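Local coordinates for protein endo-1,4-beta-xylanase (Uncultured bacterium, PDB 7AX7) that uses cobalt(II) to cleave acetyl groups from acetylated xylan, working as the CE4 deacetylase domain of a multidomain xylanase from a termite hindgut metagenome, at residues A[16-21]-A[50-55]; A[28-33]-A[167-172]. All blocks are in the same frame, centred on the assembly; numbering follows the deposited sequence.

Contact 1. Residues A[16-21]-A[50-55]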
loop_
_atom_site.group_PDB
_atom_site.type_symbol
_atom_site.label_atom_id
_atom_site.label_comp_id
_atom_site.label_asym_id
_atom_site.label_seq_id
_atom_site.Cartn_x
_atom_site.Cartn_y
_atom_site.Cartn_z
ATOM N N SER A 16 -1.970 -8.613 -12.860
ATOM C CA SER A 16 -3.275 -8.658 -13.504
ATOM C C SER A 16 -4.385 -8.646 -12.462
ATOM O O SER A 16 -5.471 -8.118 -12.716
ATOM C CB SER A 16 -3.381 -9.888 -14.413
ATOM O OG SER A 16 -3.543 -11.066 -13.646
ATOM N N THR A 17 -4.120 -9.190 -11.272
ATOM C CA THR A 17 -5.107 -9.123 -10.204
ATOM C C THR A 17 -5.408 -7.677 -9.834
ATOM O O THR A 17 -6.556 -7.334 -9.513
ATOM C CB THR A 17 -4.619 -9.906 -8.987
ATOM O OG1 THR A 17 -4.416 -11.280 -9.355
ATOM C CG2 THR A 17 -5.630 -9.820 -7.850
ATOM N N THR A 18 -4.387 -6.814 -9.878
ATOM C CA THR A 18 -4.593 -5.388 -9.630
ATOM C C THR A 18 -5.794 -4.849 -10.400
ATOM O O THR A 18 -6.578 -4.058 -9.865
ATOM C CB THR A 18 -3.343 -4.592 -10.010
ATOM O OG1 THR A 18 -2.213 -5.057 -9.261
ATOM C CG2 THR A 18 -3.567 -3.096 -9.735
ATOM N N SER A 19 -5.936 -5.241 -11.672
ATOM C CA SER A 19 -7.028 -4.713 -12.486
ATOM C C SER A 19 -8.383 -5.055 -11.884
ATOM O O SER A 19 -9.330 -4.265 -11.979
ATOM C CB SER A 19 -6.928 -5.245 -13.914
ATOM O OG SER A 19 -5.737 -4.789 -14.519
ATOM N N ASP A 20 -8.500 -6.235 -11.269
ATOM C CA ASP A 20 -9.751 -6.605 -10.614
ATOM C C ASP A 20 -9.972 -5.779 -9.354
ATOM O O ASP A 20 -11.113 -5.425 -9.029
ATOM C CB ASP A 20 -9.749 -8.099 -10.283
ATOM C CG ASP A 20 -9.642 -8.976 -11.524
ATOM O OD1 ASP A 20 -10.347 -8.710 -12.521
ATOM O OD2 ASP A 20 -8.845 -9.931 -11.499
ATOM N N VAL A 21 -8.893 -5.485 -8.619
ATOM C CA VAL A 21 -9.015 -4.598 -7.471
ATOM C C VAL A 21 -9.509 -3.232 -7.933
ATOM O O VAL A 21 -10.432 -2.654 -7.341
ATOM C CB VAL A 21 -7.671 -4.510 -6.716
ATOM C CG1 VAL A 21 -7.717 -3.439 -5.622
ATOM C CG2 VAL A 21 -7.297 -5.874 -6.113
ATOM N N GLN A 50 -1.073 3.303 -15.392
ATOM C CA GLN A 50 -1.734 4.486 -15.935
ATOM C C GLN A 50 -3.146 4.621 -15.376
ATOM O O GLN A 50 -3.572 5.721 -15.000
ATOM C CB GLN A 50 -1.774 4.425 -17.461
ATOM C CG GLN A 50 -0.421 4.576 -18.155
ATOM C CD GLN A 50 -0.547 4.438 -19.663
ATOM O OE1 GLN A 50 -1.108 3.463 -20.161
ATOM N NE2 GLN A 50 -0.039 5.425 -20.394
ATOM N N ARG A 51 -3.883 3.508 -15.312
ATOM C CA ARG A 51 -5.233 3.533 -14.759
ATOM C C ARG A 51 -5.219 3.860 -13.264
ATOM O O ARG A 51 -6.088 4.589 -12.777
ATOM C CB ARG A 51 -5.924 2.192 -15.020
ATOM C CG ARG A 51 -7.376 2.129 -14.553
ATOM C CD ARG A 51 -7.990 0.736 -14.735
ATOM N NE ARG A 51 -9.340 0.667 -14.170
ATOM C CZ ARG A 51 -9.996 -0.460 -13.914
ATOM N NH1 ARG A 51 -9.433 -1.639 -14.162
ATOM N NH2 ARG A 51 -11.212 -0.410 -13.387
ATOM N N GLN A 52 -4.239 3.341 -12.521
ATOM C CA GLN A 52 -4.115 3.724 -11.116
ATOM C C GLN A 52 -4.006 5.240 -10.977
ATOM O O GLN A 52 -4.688 5.852 -10.142
ATOM C CB GLN A 52 -2.908 3.020 -10.474
ATOM C CG GLN A 52 -3.109 1.519 -10.234
ATOM C CD GLN A 52 -1.814 0.793 -9.863
ATOM O OE1 GLN A 52 -0.770 1.008 -10.477
ATOM N NE2 GLN A 52 -1.887 -0.071 -8.861
ATOM N N VAL A 53 -3.159 5.870 -11.797
ATOM C CA VAL A 53 -3.020 7.320 -11.710
ATOM C C VAL A 53 -4.316 8.015 -12.139
ATOM O O VAL A 53 -4.757 8.978 -11.502
ATOM C CB VAL A 53 -1.799 7.793 -12.528
ATOM C CG1 VAL A 53 -1.782 9.310 -12.631
ATOM C CG2 VAL A 53 -0.490 7.281 -11.888
ATOM N N ARG A 54 -4.966 7.523 -13.201
ATOM C CA ARG A 54 -6.226 8.140 -13.631
ATOM C C ARG A 54 -7.254 8.148 -12.510
ATOM O O ARG A 54 -7.989 9.126 -12.342
ATOM C CB ARG A 54 -6.805 7.422 -14.853
ATOM C CG ARG A 54 -6.073 7.746 -16.161
ATOM C CD ARG A 54 -6.941 7.447 -17.395
ATOM N NE ARG A 54 -7.467 6.078 -17.446
ATOM C CZ ARG A 54 -6.774 5.012 -17.838
ATOM N NH1 ARG A 54 -5.504 5.124 -18.202
ATOM N NH2 ARG A 54 -7.351 3.822 -17.862
ATOM N N MET A 55 -7.328 7.066 -11.742
ATOM C CA MET A 55 -8.293 6.944 -10.659
ATOM C C MET A 55 -7.846 7.646 -9.381
ATOM O O MET A 55 -8.526 7.525 -8.355
ATOM C CB MET A 55 -8.557 5.465 -10.364
ATOM C CG MET A 55 -9.333 4.758 -11.452
ATOM S SD MET A 55 -9.360 2.972 -11.247
ATOM C CE MET A 55 -9.857 2.773 -9.516
HETATM O O HOH W 1 -6.637 -2.295 -15.249
#
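Ser19 and Arg51 mark the nearest approach of the two helical backbones, with Ser19 CA 8.7 Å from Arg51 CA, so the space between the helices is bridged by side chains and by water. Arg51 does most of the reaching. With CG anti to the backbone N (chi1 -177°) and the chain extended as far as NE, its guanidinium is carried across to the helix of 16-21. There Arg51 NH1 lies 3.4 Å from Ser19 O, obliquely to the plane of the group. A water in that plane, at its edge, accepts a bond from Arg51 NH1 (3.1 Å) and also bonds Ser19 OG (2.8 Å). The other terminal nitrogen, NH2, forms salt bridges with Asp23 and Glu26 farther along helix 16-28, which should limit how the guanidinium can turn. Deeper in, Gln52 and Thr18 cross at about a right angle, the amide Gln52 NE2 3.6 Å from the methyl Thr18 CG2. The hydroxyl of Thr18 is engaged elsewhere, with Asp154 and Ser15 N. Water-bridged and lightly buried, this is packing between neighbouring helices 16-28 and 46-54, which precede and follow strand 33-36 in the beta/alpha fold of NodB-type polysaccharide deacetylases.

Contact 2. Residues A[28-33]-A[167-172]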
loop_
_atom_site.group_PDB
_atom_site.type_symbol
_atom_site.label_atom_id
_atom_site.label_comp_id
_atom_site.label_asym_id
_atom_site.label_seq_id
_atom_site.Cartn_x
_atom_site.Cartn_y
_atom_site.Cartn_z
ATOM N N TYR A 28 -17.069 1.492 -6.413
ATOM C CA TYR A 28 -17.437 2.145 -5.160
ATOM C C TYR A 28 -16.902 3.573 -5.030
ATOM O O TYR A 28 -17.129 4.212 -3.995
ATOM C CB TYR A 28 -16.951 1.298 -3.970
ATOM C CG TYR A 28 -17.786 0.054 -3.742
ATOM C CD1 TYR A 28 -18.982 0.112 -3.020
ATOM C CD2 TYR A 28 -17.393 -1.171 -4.267
ATOM C CE1 TYR A 28 -19.756 -1.033 -2.817
ATOM C CE2 TYR A 28 -18.157 -2.317 -4.073
ATOM C CZ TYR A 28 -19.331 -2.243 -3.356
ATOM O OH TYR A 28 -20.073 -3.391 -3.173
ATOM N N GLY A 29 -16.201 4.089 -6.036
ATOM C CA GLY A 29 -15.680 5.448 -5.937
ATOM C C GLY A 29 -14.663 5.623 -4.830
ATOM O O GLY A 29 -14.650 6.658 -4.151
ATOM N N VAL A 30 -13.796 4.634 -4.644
ATOM C CA VAL A 30 -12.861 4.583 -3.529
ATOM C C VAL A 30 -11.439 4.641 -4.069
ATOM O O VAL A 30 -11.124 4.021 -5.090
ATOM C CB VAL A 30 -13.082 3.303 -2.691
ATOM C CG1 VAL A 30 -11.948 3.094 -1.720
ATOM C CG2 VAL A 30 -14.427 3.386 -1.954
ATOM N N LYS A 31 -10.584 5.390 -3.388
ATOM C CA LYS A 31 -9.166 5.431 -3.716
ATOM C C LYS A 31 -8.379 4.570 -2.731
ATOM O O LYS A 31 -8.810 4.338 -1.599
ATOM C CB LYS A 31 -8.648 6.872 -3.699
ATOM C CG LYS A 31 -9.180 7.717 -4.856
ATOM C CD LYS A 31 -8.798 9.186 -4.713
ATOM C CE LYS A 31 -9.488 9.840 -3.521
ATOM N NZ LYS A 31 -9.100 11.272 -3.446
ATOM N N ALA A 32 -7.226 4.080 -3.182
ATOM C CA ALA A 32 -6.346 3.255 -2.363
ATOM C C ALA A 32 -4.906 3.624 -2.682
ATOM O O ALA A 32 -4.633 4.437 -3.571
ATOM C CB ALA A 32 -6.590 1.759 -2.599
ATOM N N THR A 33 -3.979 3.020 -1.946
ATOM C CA THR A 33 -2.548 3.220 -2.143
ATOM C C THR A 33 -1.915 1.882 -2.492
ATOM O O THR A 33 -2.166 0.881 -1.817
ATOM C CB THR A 33 -1.895 3.805 -0.877
ATOM O OG1 THR A 33 -2.607 4.979 -0.477
ATOM C CG2 THR A 33 -0.416 4.158 -1.109
ATOM N N GLN A 167 -17.285 -6.534 0.247
ATOM C CA GLN A 167 -17.825 -6.494 1.608
ATOM C C GLN A 167 -17.040 -5.533 2.487
ATOM O O GLN A 167 -17.612 -4.863 3.354
ATOM C CB GLN A 167 -17.810 -7.885 2.247
ATOM C CG GLN A 167 -18.840 -8.882 1.719
ATOM C CD GLN A 167 -18.610 -10.305 2.259
ATOM O OE1 GLN A 167 -18.084 -11.171 1.555
ATOM N NE2 GLN A 167 -19.007 -10.542 3.507
ATOM N N ILE A 168 -15.718 -5.497 2.320
ATOM C CA ILE A 168 -14.895 -4.615 3.140
ATOM C C ILE A 168 -15.285 -3.158 2.911
ATOM O O ILE A 168 -15.512 -2.406 3.865
ATOM C CB ILE A 168 -13.396 -4.849 2.866
ATOM C CG1 ILE A 168 -12.973 -6.249 3.337
ATOM C CG2 ILE A 168 -12.545 -3.750 3.571
ATOM C CD1 ILE A 168 -11.575 -6.678 2.855
ATOM N N ILE A 169 -15.375 -2.740 1.645
ATOM C CA ILE A 169 -15.697 -1.343 1.348
ATOM C C ILE A 169 -17.105 -1.014 1.827
ATOM O O ILE A 169 -17.328 -0.032 2.549
ATOM C CB ILE A 169 -15.541 -1.058 -0.158
ATOM C CG1 ILE A 169 -14.067 -1.133 -0.568
ATOM C CG2 ILE A 169 -16.159 0.307 -0.527
ATOM C CD1 ILE A 169 -13.868 -1.145 -2.048
ATOM N N GLU A 170 -18.077 -1.834 1.424
ATOM C CA GLU A 170 -19.459 -1.613 1.827
ATOM C C GLU A 170 -19.580 -1.538 3.341
ATOM O O GLU A 170 -20.326 -0.702 3.869
ATOM C CB GLU A 170 -20.341 -2.734 1.279
ATOM C CG GLU A 170 -21.827 -2.538 1.528
ATOM C CD GLU A 170 -22.604 -3.830 1.416
ATOM O OE1 GLU A 170 -22.750 -4.338 0.288
ATOM O OE2 GLU A 170 -23.052 -4.343 2.463
ATOM N N GLY A 171 -18.852 -2.405 4.054
ATOM C CA GLY A 171 -18.979 -2.457 5.502
ATOM C C GLY A 171 -18.355 -1.259 6.192
ATOM O O GLY A 171 -18.885 -0.756 7.188
ATOM N N LEU A 172 -17.224 -0.779 5.673
ATOM C CA LEU A 172 -16.581 0.366 6.306
ATOM C C LEU A 172 -17.382 1.644 6.069
ATOM O O LEU A 172 -17.509 2.480 6.973
ATOM C CB LEU A 172 -15.137 0.493 5.809
ATOM C CG LEU A 172 -14.203 -0.616 6.338
ATOM C CD1 LEU A 172 -12.830 -0.550 5.703
ATOM C CD2 LEU A 172 -14.091 -0.552 7.848
HETATM O O HOH W 2 -22.566 -3.055 -2.204
#
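Tyr28 OH and Glu170 OE1 are joined through one water, which lies 2.7 Å from the phenol oxygen and donates a bond of 2.8 Å to the carboxylate. The water sits at the edge of the tyrosine ring and in its plane, so the phenol end of Tyr28 is tied to the exposed side of helix 159-174 while the rest of the ring serves apolar packing. Apart from the water, Glu170 meets the ring only loosely, its CB 4.5 Å from Tyr28 CE1 and oblique to the ring.

Ile169 and Tyr28 carry most of the interface between them. The beta-branched side chain of Ile169 lies over one face of the Tyr28 ring, with the methyl Ile169 CG2 3.6 Å from Tyr28 CG and nearly as close to CB and CD1. The longer branch ends at Ile169 CD1, 4.2 Å from Tyr28 CD2, so the two branches of the isoleucine reach different parts of the same ring. Because CG1 stands beside the backbone N (chi1 -68°), the CG2 methyl is turned to the ring and to Val30.

This is an example of a helix end packed against a neighbouring helix in the beta/alpha fold of the NodB family. Helix 16-28 finishes in a Schellman motif, with Gly29 at positive phi (64°), and the chain then turns toward strand 33-36.

Just past the turn, Val30 approaches the same Ile169 methyl, its CG2 3.8 Å from Ile169 CG2, the two side chains running past each other in opposite directions. Ile169 CG2 thus touches both Tyr28 and Val30, one residue on each side of the glycine. Leu25 of helix 16-28 and Phe179 of strand 177-179 pack on both Val30 and Ile169, and the carbonyl oxygen of Tyr28 accepts a hydrogen bond from Lys173 NZ.

In the fold
Contacts 1 and 2 lie with their centres 14 Å apart and share helix 16-28, to which contact 1 adds helix 46-54 and contact 2 the connection to strand 33-36 and helix 159-174. Along the chain their segments alternate, 16-21, 28-33, 50-55 and then, much later, 167-172. Contact 1 therefore packs helices close in sequence, whereas contact 2 brings helix 159-174 back against the end of helix 16-28. They also touch directly, Met55 O standing 3.6 Å from Lys31 CG. Helix 16-28 thus packs against helices 46-54 and 159-174, the latter touching it near its start as well. The bound cobalt lies about 12 Å from the side chain of Thr18, and neither contact supplies its ligands Asp12, His62 and His66.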